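Local coordinates for Cyp101j2 (Sphingobium yanoikuyae, PDB 5KYO), which is a haem-dependent cytochrome P450 monooxygenase, linked to the hydroxylation of the monoterpene ether 1,8-cineole, at residues Asp46-Arg51 / Pro78-His83; Gly82-Leu87 / Asp338-Pro343; Ser103-Leu108 / Ala320-Arg325. All blocks are in the same frame, centred on the assembly; numbering follows the deposited sequence. Where two conformers were deposited one is given.

Interaction 1: residues Asp46-Arg51 / Pro78-His83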
loop_
_atom_site.group_PDB
_atom_site.type_symbol
_atom_site.label_atom_id
_atom_site.label_comp_id
_atom_site.label_asym_id
_atom_site.label_seq_id
_atom_site.Cartn_x
_atom_site.Cartn_y
_atom_site.Cartn_z
ATOM N N ASP A 46 -1.545 -21.314 -12.149
ATOM C CA ASP A 46 -2.572 -21.387 -11.106
ATOM C C ASP A 46 -2.361 -20.331 -10.036
ATOM O O ASP A 46 -1.835 -20.609 -8.954
ATOM C CB ASP A 46 -2.589 -22.802 -10.501
ATOM C CG ASP A 46 -3.694 -23.001 -9.460
ATOM O OD1 ASP A 46 -4.554 -22.107 -9.304
ATOM O OD2 ASP A 46 -3.715 -24.071 -8.808
ATOM N N PHE A 47 -2.803 -19.112 -10.334
ATOM C CA PHE A 47 -2.468 -17.969 -9.495
ATOM C C PHE A 47 -3.721 -17.292 -8.945
ATOM O O PHE A 47 -4.597 -16.875 -9.706
ATOM C CB PHE A 47 -1.637 -16.991 -10.296
ATOM C CG PHE A 47 -1.112 -15.835 -9.484
ATOM C CD1 PHE A 47 0.009 -15.981 -8.659
ATOM C CD2 PHE A 47 -1.756 -14.609 -9.528
ATOM C CE1 PHE A 47 0.464 -14.929 -7.903
ATOM C CE2 PHE A 47 -1.309 -13.538 -8.780
ATOM C CZ PHE A 47 -0.201 -13.693 -7.965
ATOM N N ASP A 48 -3.828 -17.228 -7.621
ATOM C CA ASP A 48 -4.918 -16.489 -6.963
ATOM C C ASP A 48 -4.270 -15.418 -6.066
ATOM O O ASP A 48 -3.576 -15.743 -5.104
ATOM C CB ASP A 48 -5.831 -17.427 -6.142
ATOM C CG ASP A 48 -7.172 -16.793 -5.785
ATOM O OD1 ASP A 48 -7.299 -15.566 -5.936
ATOM O OD2 ASP A 48 -8.103 -17.519 -5.356
ATOM N N ILE A 49 -4.474 -14.152 -6.417
ATOM C CA ILE A 49 -3.833 -13.040 -5.694
ATOM C C ILE A 49 -4.445 -12.909 -4.306
ATOM O O ILE A 49 -3.903 -12.213 -3.449
ATOM C CB ILE A 49 -3.969 -11.715 -6.473
ATOM C CG1 ILE A 49 -3.115 -10.587 -5.861
ATOM C CG2 ILE A 49 -5.406 -11.317 -6.533
ATOM C CD1 ILE A 49 -1.645 -10.955 -5.598
ATOM N N TYR A 50 -5.560 -13.597 -4.072
ATOM C CA TYR A 50 -6.207 -13.566 -2.760
ATOM C C TYR A 50 -5.889 -14.773 -1.866
ATOM O O TYR A 50 -6.206 -14.775 -0.671
ATOM C CB TYR A 50 -7.705 -13.430 -2.948
ATOM C CG TYR A 50 -8.029 -12.157 -3.683
ATOM C CD1 TYR A 50 -7.845 -10.923 -3.074
ATOM C CD2 TYR A 50 -8.474 -12.178 -4.993
ATOM C CE1 TYR A 50 -8.123 -9.751 -3.738
ATOM C CE2 TYR A 50 -8.759 -10.993 -5.672
ATOM C CZ TYR A 50 -8.573 -9.781 -5.032
ATOM O OH TYR A 50 -8.847 -8.593 -5.683
ATOM N N ARG A 51 -5.255 -15.778 -2.457
ATOM C CA ARG A 51 -4.947 -17.043 -1.778
ATOM C C ARG A 51 -3.739 -16.915 -0.854
ATOM O O ARG A 51 -2.764 -16.242 -1.188
ATOM C CB ARG A 51 -4.715 -18.132 -2.825
ATOM C CG ARG A 51 -4.024 -19.402 -2.336
ATOM C CD ARG A 51 -3.635 -20.241 -3.529
ATOM N NE ARG A 51 -4.804 -20.679 -4.281
ATOM C CZ ARG A 51 -4.738 -21.308 -5.451
ATOM N NH1 ARG A 51 -3.563 -21.543 -6.010
ATOM N NH2 ARG A 51 -5.847 -21.682 -6.071
ATOM N N PRO A 78 -6.663 -18.375 -14.762
ATOM C CA PRO A 78 -8.126 -18.431 -14.877
ATOM C C PRO A 78 -8.859 -17.822 -13.680
ATOM O O PRO A 78 -10.062 -17.585 -13.768
ATOM C CB PRO A 78 -8.412 -19.935 -14.961
ATOM C CG PRO A 78 -7.275 -20.565 -14.219
ATOM C CD PRO A 78 -6.075 -19.715 -14.562
ATOM N N HIS A 79 -8.150 -17.591 -12.578
ATOM C CA HIS A 79 -8.775 -17.079 -11.359
ATOM C C HIS A 79 -9.144 -15.598 -11.490
ATOM O O HIS A 79 -8.532 -14.875 -12.277
ATOM C CB HIS A 79 -7.844 -17.282 -10.162
ATOM C CG HIS A 79 -7.655 -18.718 -9.782
ATOM N ND1 HIS A 79 -8.317 -19.302 -8.720
ATOM C CD2 HIS A 79 -6.891 -19.691 -10.329
ATOM C CE1 HIS A 79 -7.965 -20.574 -8.632
ATOM N NE2 HIS A 79 -7.101 -20.834 -9.596
ATOM N N ASN A 80 -10.153 -15.167 -10.733
ATOM C CA ASN A 80 -10.511 -13.746 -10.642
ATOM C C ASN A 80 -10.795 -13.113 -12.011
ATOM O O ASN A 80 -10.123 -12.180 -12.414
ATOM C CB ASN A 80 -9.380 -12.985 -9.914
ATOM C CG ASN A 80 -9.185 -13.466 -8.486
ATOM O OD1 ASN A 80 -10.154 -13.663 -7.751
ATOM N ND2 ASN A 80 -7.930 -13.701 -8.098
ATOM N N GLY A 81 -11.771 -13.655 -12.738
ATOM C CA GLY A 81 -12.124 -13.146 -14.055
ATOM C C GLY A 81 -11.213 -13.570 -15.204
ATOM O O GLY A 81 -11.567 -13.428 -16.378
ATOM N N GLY A 82 -10.038 -14.096 -14.873
ATOM C CA GLY A 82 -9.032 -14.404 -15.877
ATOM C C GLY A 82 -8.194 -13.177 -16.186
ATOM O O GLY A 82 -8.729 -12.153 -16.620
ATOM N N HIS A 83 -6.885 -13.257 -15.956
ATOM C CA HIS A 83 -6.045 -12.086 -16.186
ATOM C C HIS A 83 -4.571 -12.412 -16.342
ATOM O O HIS A 83 -4.089 -13.425 -15.841
ATOM C CB HIS A 83 -6.237 -11.061 -15.051
ATOM C CG HIS A 83 -5.784 -11.538 -13.707
ATOM N ND1 HIS A 83 -4.499 -11.346 -13.246
ATOM C CD2 HIS A 83 -6.444 -12.189 -12.715
ATOM C CE1 HIS A 83 -4.386 -11.852 -12.029
ATOM N NE2 HIS A 83 -5.552 -12.371 -11.686
HETATM O O HOH W 1 -5.252 -14.183 -9.384
HETATM O O HOH W 2 -10.132 -15.825 -5.528
#
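D48 OD1 is gripped from both faces of its carboxylate. From one side comes the amide of N80, whose ND2 donates at 2.9 Å and 151°; from the other comes the backbone N of Y50, two residues on, which closes an Asx turn. The amide and carboxylate planes stand 63° apart, and ND2 arrives from above the carboxylate plane. The second oxygen, D48 OD2, takes a 2.6 Å hydrogen bond from a water that also donates to N80 OD1, making an indirect bridge between the two side chains. A second water ties the loops again: it donates to F47 O, accepts from I49 N and N80 ND2, and is hydrogen-bonded to H83 NE2. N80 sits at the first inner position of the type I' turn from H79 to G82, and its amide also meets the Y50 ring, the two planes almost perpendicular, with ND2 3.5 Å from Y50 CD2. The hydroxyl of Y50 is engaged with the carbonyl of V109. At the outer end H79 reaches D46: with CG anti to the backbone N (chi1 -176°), D46 presents OD1 2.9 Å from H79 NE2, in a bent and weak hydrogen bond. The same oxygen forms a long salt bridge with R51 NH1, while R51 NH2 lies 3.5 Å from H79 CE1, guanidinium and imidazole nearly at right angles. Two aspartates thus join a pair of irregular loops through an amide, an imidazole and two waters, and the positive charge of R51 beside H79 would be expected to disfavour protonation of that ring, against the opposing pull of D46 and D48.

Interaction 2: residues Gly82-Leu87 / Asp338-Pro343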
loop_
_atom_site.group_PDB
_atom_site.type_symbol
_atom_site.label_atom_id
_atom_site.label_comp_id
_atom_site.label_asym_id
_atom_site.label_seq_id
_atom_site.Cartn_x
_atom_site.Cartn_y
_atom_site.Cartn_z
ATOM N N GLY A 82 -10.038 -14.096 -14.873
ATOM C CA GLY A 82 -9.032 -14.404 -15.877
ATOM C C GLY A 82 -8.194 -13.177 -16.186
ATOM O O GLY A 82 -8.729 -12.153 -16.620
ATOM N N HIS A 83 -6.885 -13.257 -15.956
ATOM C CA HIS A 83 -6.045 -12.086 -16.186
ATOM C C HIS A 83 -4.571 -12.412 -16.342
ATOM O O HIS A 83 -4.089 -13.425 -15.841
ATOM C CB HIS A 83 -6.237 -11.061 -15.051
ATOM C CG HIS A 83 -5.784 -11.538 -13.707
ATOM N ND1 HIS A 83 -4.499 -11.346 -13.246
ATOM C CD2 HIS A 83 -6.444 -12.189 -12.715
ATOM C CE1 HIS A 83 -4.386 -11.852 -12.029
ATOM N NE2 HIS A 83 -5.552 -12.371 -11.686
ATOM N N TRP A 84 -3.865 -11.547 -17.063
ATOM C CA TRP A 84 -2.432 -11.702 -17.248
ATOM C C TRP A 84 -1.668 -11.191 -16.030
ATOM O O TRP A 84 -2.145 -10.308 -15.309
ATOM C CB TRP A 84 -1.948 -10.960 -18.495
ATOM C CG TRP A 84 -2.692 -11.270 -19.750
ATOM C CD1 TRP A 84 -3.773 -10.594 -20.255
ATOM C CD2 TRP A 84 -2.396 -12.311 -20.687
ATOM N NE1 TRP A 84 -4.170 -11.160 -21.441
ATOM C CE2 TRP A 84 -3.340 -12.215 -21.732
ATOM C CE3 TRP A 84 -1.423 -13.318 -20.746
ATOM C CZ2 TRP A 84 -3.347 -13.096 -22.819
ATOM C CZ3 TRP A 84 -1.430 -14.192 -21.828
ATOM C CH2 TRP A 84 -2.384 -14.074 -22.849
ATOM N N VAL A 85 -0.478 -11.746 -15.814
ATOM C CA VAL A 85 0.377 -11.319 -14.711
ATOM C C VAL A 85 1.811 -11.089 -15.191
ATOM O O VAL A 85 2.448 -11.993 -15.747
ATOM C CB VAL A 85 0.394 -12.347 -13.552
ATOM C CG1 VAL A 85 1.167 -11.779 -12.352
ATOM C CG2 VAL A 85 -1.014 -12.746 -13.131
ATOM N N ALA A 86 2.312 -9.873 -14.989
ATOM C CA ALA A 86 3.705 -9.567 -15.297
ATOM C C ALA A 86 4.597 -10.112 -14.183
ATOM O O ALA A 86 4.440 -9.741 -13.004
ATOM C CB ALA A 86 3.912 -8.086 -15.469
ATOM N N LEU A 87 5.519 -10.996 -14.565
ATOM C CA LEU A 87 6.335 -11.727 -13.597
ATOM C C LEU A 87 7.829 -11.401 -13.650
ATOM O O LEU A 87 8.649 -12.096 -13.033
ATOM C CB LEU A 87 6.131 -13.229 -13.791
ATOM C CG LEU A 87 4.727 -13.693 -13.384
ATOM C CD1 LEU A 87 4.540 -15.162 -13.641
ATOM C CD2 LEU A 87 4.467 -13.386 -11.914
ATOM N N ASP A 338 -8.850 -6.707 -21.623
ATOM C CA ASP A 338 -7.993 -7.590 -20.837
ATOM C C ASP A 338 -7.424 -6.861 -19.603
ATOM O O ASP A 338 -7.168 -5.651 -19.627
ATOM C CB ASP A 338 -6.859 -8.151 -21.701
ATOM C CG ASP A 338 -7.296 -9.347 -22.547
ATOM O OD1 ASP A 338 -8.508 -9.658 -22.567
ATOM O OD2 ASP A 338 -6.425 -9.979 -23.187
ATOM N N MET A 339 -7.228 -7.612 -18.524
ATOM C CA MET A 339 -6.624 -7.080 -17.308
ATOM C C MET A 339 -5.190 -7.568 -17.190
ATOM O O MET A 339 -4.903 -8.729 -17.478
ATOM C CB MET A 339 -7.422 -7.507 -16.072
ATOM C CG MET A 339 -8.820 -6.952 -16.041
ATOM S SD MET A 339 -8.756 -5.154 -15.901
ATOM C CE MET A 339 -7.714 -5.002 -14.440
ATOM N N VAL A 340 -4.287 -6.684 -16.780
ATOM C CA VAL A 340 -2.910 -7.097 -16.546
ATOM C C VAL A 340 -2.434 -6.676 -15.158
ATOM O O VAL A 340 -2.368 -5.484 -14.846
ATOM C CB VAL A 340 -1.944 -6.522 -17.593
ATOM C CG1 VAL A 340 -0.549 -7.030 -17.316
ATOM C CG2 VAL A 340 -2.390 -6.900 -19.025
ATOM N N MET A 341 -2.109 -7.676 -14.339
ATOM C CA MET A 341 -1.585 -7.445 -12.999
ATOM C C MET A 341 -0.086 -7.172 -13.078
ATOM O O MET A 341 0.636 -7.841 -13.800
ATOM C CB MET A 341 -1.882 -8.639 -12.086
ATOM C CG MET A 341 -1.561 -8.412 -10.625
ATOM S SD MET A 341 -2.357 -9.595 -9.527
ATOM C CE MET A 341 -4.046 -8.987 -9.510
ATOM N N ALA A 342 0.370 -6.162 -12.347
ATOM C CA ALA A 342 1.772 -5.759 -12.402
ATOM C C ALA A 342 2.292 -5.477 -10.996
ATOM O O ALA A 342 2.417 -4.323 -10.605
ATOM C CB ALA A 342 1.931 -4.526 -13.291
ATOM N N PRO A 343 2.589 -6.540 -10.231
ATOM C CA PRO A 343 2.898 -6.389 -8.804
ATOM C C PRO A 343 4.214 -5.672 -8.516
ATOM O O PRO A 343 5.256 -5.975 -9.104
ATOM C CB PRO A 343 2.956 -7.840 -8.304
ATOM C CG PRO A 343 2.171 -8.616 -9.320
ATOM C CD PRO A 343 2.485 -7.954 -10.617
HETATM O O HOH W 3 -8.324 -10.391 -19.028
#
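W84 and V340 form one rung, and V85 and M341 the next, of the parallel pairing between strands 83-86 and 339-343 in the mixed β-sheet of this P450. From CB to NE1 the W84 side chain meets V340, M339 and D338 in turn. Its CB lies 4.1 Å from V340 CG2, a methyl on the same face of the sheet. Farther out, CD1 passes 3.5 Å from M339 O, which meets the indole at its edge. At the tip, NE1 gives a nearly straight hydrogen bond (173°) to D338 OD2, 3.1 Å away. The bond lies in the indole plane but strikes the carboxylate from above its own plane; N38 donates to the same oxygen. W76 meets the indole edge-to-face from the neighbouring strand. The backbone ladder runs from W84 N to M339 O, from M341 N to W84 O and from A86 N to M341 O. Before the first rung, a water bridges G82 O and M339 N. V85 and M341 lie on the other face of the sheet. H83, ahead of the bridged pairs, has CG between the backbone N and the carbonyl carbon (chi1 65°), which turns the ring along the strand toward the carbonyl of the next residue, W84. There H83 ND1 donates to W84 O at 3.3 Å, from the face of that carbonyl opposite M341 N.

Interaction 3: residues Ser103-Leu108 / Ala320-Arg325. With HEM (protoporphyrin IX containing Fe), chain G.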
loop_
_atom_site.group_PDB
_atom_site.type_symbol
_atom_site.label_atom_id
_atom_site.label_comp_id
_atom_site.label_asym_id
_atom_site.label_seq_id
_atom_site.Cartn_x
_atom_site.Cartn_y
_atom_site.Cartn_z
ATOM N N SER A 103 -4.133 1.014 -18.773
ATOM C CA SER A 103 -4.911 2.091 -18.170
ATOM C C SER A 103 -5.305 1.837 -16.711
ATOM O O SER A 103 -5.568 0.697 -16.317
ATOM C CB SER A 103 -6.174 2.321 -19.008
ATOM O OG SER A 103 -7.085 3.204 -18.373
ATOM N N ASN A 104 -5.356 2.907 -15.916
ATOM C CA ASN A 104 -5.830 2.817 -14.534
ATOM C C ASN A 104 -7.363 2.781 -14.454
ATOM O O ASN A 104 -7.941 3.017 -13.390
ATOM C CB ASN A 104 -5.303 3.994 -13.689
ATOM C CG ASN A 104 -3.878 3.779 -13.188
ATOM O OD1 ASN A 104 -2.943 3.685 -13.981
ATOM N ND2 ASN A 104 -3.705 3.731 -11.862
ATOM N N HIS A 105 -8.020 2.485 -15.574
ATOM C CA HIS A 105 -9.485 2.485 -15.612
ATOM C C HIS A 105 -10.052 1.369 -14.739
ATOM O O HIS A 105 -11.057 1.568 -14.053
ATOM C CB HIS A 105 -9.994 2.370 -17.052
ATOM C CG HIS A 105 -11.484 2.459 -17.172
ATOM N ND1 HIS A 105 -12.268 1.378 -17.519
ATOM C CD2 HIS A 105 -12.335 3.495 -16.978
ATOM C CE1 HIS A 105 -13.537 1.748 -17.539
ATOM N NE2 HIS A 105 -13.605 3.025 -17.208
ATOM N N THR A 106 -9.381 0.214 -14.739
ATOM C CA THR A 106 -9.624 -0.831 -13.749
ATOM C C THR A 106 -8.273 -1.259 -13.190
ATOM O O THR A 106 -7.317 -1.412 -13.943
ATOM C CB THR A 106 -10.353 -2.068 -14.327
ATOM O OG1 THR A 106 -9.526 -2.703 -15.305
ATOM C CG2 THR A 106 -11.643 -1.676 -14.983
ATOM N N VAL A 107 -8.188 -1.406 -11.871
ATOM C CA VAL A 107 -6.930 -1.772 -11.221
ATOM C C VAL A 107 -7.105 -2.942 -10.283
ATOM O O VAL A 107 -6.152 -3.365 -9.646
ATOM C CB VAL A 107 -6.303 -0.598 -10.403
ATOM C CG1 VAL A 107 -5.912 0.545 -11.309
ATOM C CG2 VAL A 107 -7.228 -0.142 -9.283
ATOM N N LEU A 108 -8.326 -3.454 -10.203
ATOM C CA LEU A 108 -8.660 -4.528 -9.284
ATOM C C LEU A 108 -9.245 -5.708 -10.051
ATOM O O LEU A 108 -9.945 -5.524 -11.059
ATOM C CB LEU A 108 -9.650 -4.037 -8.216
ATOM C CG LEU A 108 -9.136 -2.963 -7.255
ATOM C CD1 LEU A 108 -10.117 -2.748 -6.099
ATOM C CD2 LEU A 108 -7.748 -3.326 -6.718
ATOM N N ALA A 320 -3.207 -3.454 -10.849
ATOM C CA ALA A 320 -3.397 -4.005 -12.187
ATOM C C ALA A 320 -3.710 -2.882 -13.160
ATOM O O ALA A 320 -3.806 -1.725 -12.753
ATOM C CB ALA A 320 -4.499 -5.044 -12.184
ATOM N N ARG A 321 -3.842 -3.223 -14.441
ATOM C CA ARG A 321 -4.177 -2.252 -15.484
ATOM C C ARG A 321 -5.132 -2.872 -16.520
ATOM O O ARG A 321 -5.121 -4.079 -16.751
ATOM C CB ARG A 321 -2.914 -1.742 -16.190
ATOM C CG ARG A 321 -1.926 -0.958 -15.311
ATOM C CD ARG A 321 -2.391 0.455 -15.035
ATOM N NE ARG A 321 -1.420 1.189 -14.227
ATOM C CZ ARG A 321 -1.334 1.100 -12.900
ATOM N NH1 ARG A 321 -2.163 0.313 -12.228
ATOM N NH2 ARG A 321 -0.426 1.801 -12.248
ATOM N N GLU A 322 -5.971 -2.036 -17.121
ATOM C CA GLU A 322 -6.877 -2.497 -18.164
ATOM C C GLU A 322 -6.318 -2.206 -19.548
ATOM O O GLU A 322 -5.811 -1.131 -19.822
ATOM C CB GLU A 322 -8.255 -1.837 -18.014
ATOM C CG GLU A 322 -9.238 -2.215 -19.103
ATOM C CD GLU A 322 -10.633 -1.673 -18.853
ATOM O OE1 GLU A 322 -10.832 -0.973 -17.843
ATOM O OE2 GLU A 322 -11.534 -1.960 -19.666
ATOM N N VAL A 323 -6.434 -3.177 -20.436
ATOM C CA VAL A 323 -6.076 -2.958 -21.823
ATOM C C VAL A 323 -7.264 -2.311 -22.534
ATOM O O VAL A 323 -8.388 -2.814 -22.458
ATOM C CB VAL A 323 -5.687 -4.268 -22.491
ATOM C CG1 VAL A 323 -5.399 -4.052 -23.948
ATOM C CG2 VAL A 323 -4.454 -4.867 -21.793
ATOM N N LEU A 324 -7.031 -1.181 -23.193
ATOM C CA LEU A 324 -8.127 -0.470 -23.836
ATOM C C LEU A 324 -8.257 -0.838 -25.317
ATOM O O LEU A 324 -9.355 -0.793 -25.874
ATOM C CB LEU A 324 -7.954 1.043 -23.680
ATOM C CG LEU A 324 -7.629 1.576 -22.281
ATOM C CD1 LEU A 324 -7.682 3.096 -22.285
ATOM C CD2 LEU A 324 -8.569 0.991 -21.236
ATOM N N ARG A 325 -7.141 -1.206 -25.942
ATOM C CA ARG A 325 -7.120 -1.577 -27.358
ATOM C C ARG A 325 -6.430 -2.920 -27.583
ATOM O O ARG A 325 -5.527 -3.281 -26.837
ATOM C CB ARG A 325 -6.400 -0.510 -28.180
ATOM C CG ARG A 325 -7.106 0.825 -28.266
ATOM C CD ARG A 325 -6.296 1.803 -29.103
ATOM N NE ARG A 325 -5.017 2.136 -28.478
ATOM C CZ ARG A 325 -3.846 1.623 -28.846
ATOM N NH1 ARG A 325 -3.786 0.739 -29.834
ATOM N NH2 ARG A 325 -2.735 1.989 -28.218
HETATM C CHA HEM G . -0.756 5.086 -4.768
HETATM C CHB HEM G . 1.850 1.945 -2.137
HETATM C CHC HEM G . 1.178 4.753 1.807
HETATM C CHD HEM G . -2.147 7.285 -0.608
HETATM C C1A HEM G . 0.058 4.025 -4.451
HETATM C C2A HEM G . 0.620 3.042 -5.368
HETATM C C3A HEM G . 1.329 2.163 -4.625
HETATM C C4A HEM G . 1.255 2.566 -3.229
HETATM C CMA HEM G . 2.124 0.951 -5.172
HETATM C CAA HEM G . 0.460 2.977 -6.914
HETATM C CBA HEM G . -0.858 2.337 -7.339
HETATM C CGA HEM G . -0.913 2.198 -8.843
HETATM O O1A HEM G . -0.054 1.478 -9.425
HETATM O O2A HEM G . -1.823 2.795 -9.476
HETATM C C1B HEM G . 1.936 2.468 -0.851
HETATM C C2B HEM G . 2.759 1.952 0.239
HETATM C C3B HEM G . 2.559 2.727 1.325
HETATM C C4B HEM G . 1.615 3.754 0.959
HETATM C CMB HEM G . 3.697 0.719 0.165
HETATM C CAB HEM G . 3.175 2.647 2.754
HETATM C CBB HEM G . 4.144 1.817 3.149
HETATM C C1C HEM G . 0.245 5.706 1.485
HETATM C C2C HEM G . -0.195 6.790 2.343
HETATM C C3C HEM G . -1.128 7.482 1.673
HETATM C C4C HEM G . -1.284 6.866 0.368
HETATM C CMC HEM G . 0.346 7.010 3.771
HETATM C CAC HEM G . -1.939 8.724 2.078
HETATM C CBC HEM G . -1.734 9.461 3.172
HETATM C C1D HEM G . -2.118 6.916 -1.933
HETATM C C2D HEM G . -3.007 7.417 -2.968
HETATM C C3D HEM G . -2.547 6.741 -4.239
HETATM C C4D HEM G . -1.450 5.883 -3.880
HETATM C CMD HEM G . -4.175 8.440 -2.914
HETATM C CAD HEM G . -3.176 6.933 -5.636
HETATM C CBD HEM G . -2.292 7.811 -6.523
HETATM C CGD HEM G . -2.963 7.959 -7.876
HETATM O O1D HEM G . -3.101 9.099 -8.387
HETATM O O2D HEM G . -3.383 6.911 -8.431
HETATM N NA HEM G . 0.474 3.700 -3.161
HETATM N NB HEM G . 1.256 3.564 -0.360
HETATM N NC HEM G . -0.427 5.788 0.288
HETATM N ND HEM G . -1.234 6.014 -2.510
HETATM FE FE HEM G . 0.150 4.865 -1.488
#
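This contact belongs to the haem propionate site, where the edge strand 102-103 pairs with strand 318-323 and the loop after it runs on beside that strand. R321 NH2 points straight at propionate oxygen O1A, with a hydrogen bond of 2.9 Å and 173° at the edge of the guanidinium. N104 ND2 donates to the other oxygen, O2A, at 3.2 Å, so the two side chains share one carboxylate. They run alongside each other, the N104 amide lying over one guanidinium face with its plane turned 48° away. A bend at chi2 (-77°) curls the R321 chain back so that NH1 also reaches its neighbour's carbonyl, A320 O, at 2.7 Å; S319 and M96 take further bonds from the same group, fixing its rotation. Behind this site, S103 and E322 form an antiparallel hydrogen-bonded pair, their backbone N and O atoms joined twice. S103 OG turns back to accept from H105 N in an ST turn and is also bonded to D126, while its CB packs 3.5 Å from L324 CD2. On the same face as S103, the extended E322 offers OE1 to H105 ND1 at 2.8 Å; the bond lies in the imidazole plane and comes in on the syn side of the carboxylate, tilted out of the carboxylate plane. The other oxygen, OE2, pairs with K111. E322 is therefore held between imidazole and ammonium, which would favour its ionised form, while the charge of R321 would offset that of the propionate and N104 adds a neutral hydrogen bond.

Interactions 2 and 3 lie in one sheet, and interaction 1 packs against it. Interactions 1 and 2 share G82 and H83, and their centres lie 9 Å apart; F47 CD2 meets V85 CG2 at 4.1 Å, so the N-terminal loop rests on strand 83-86. Strand 339-343 is also the neighbour of 318-323, which carries interaction 3, and the distances D338 O to V323 N and V340 O to R321 N, both 2.7 Å, suit hydrogen bonds between them. R321, paired with V340 through its backbone, holds a haem propionate with its side chain. By contrast, the side chains of I49 in interaction 1 and A342 in interaction 2 lie about 12 Å and about 7 Å from the haem.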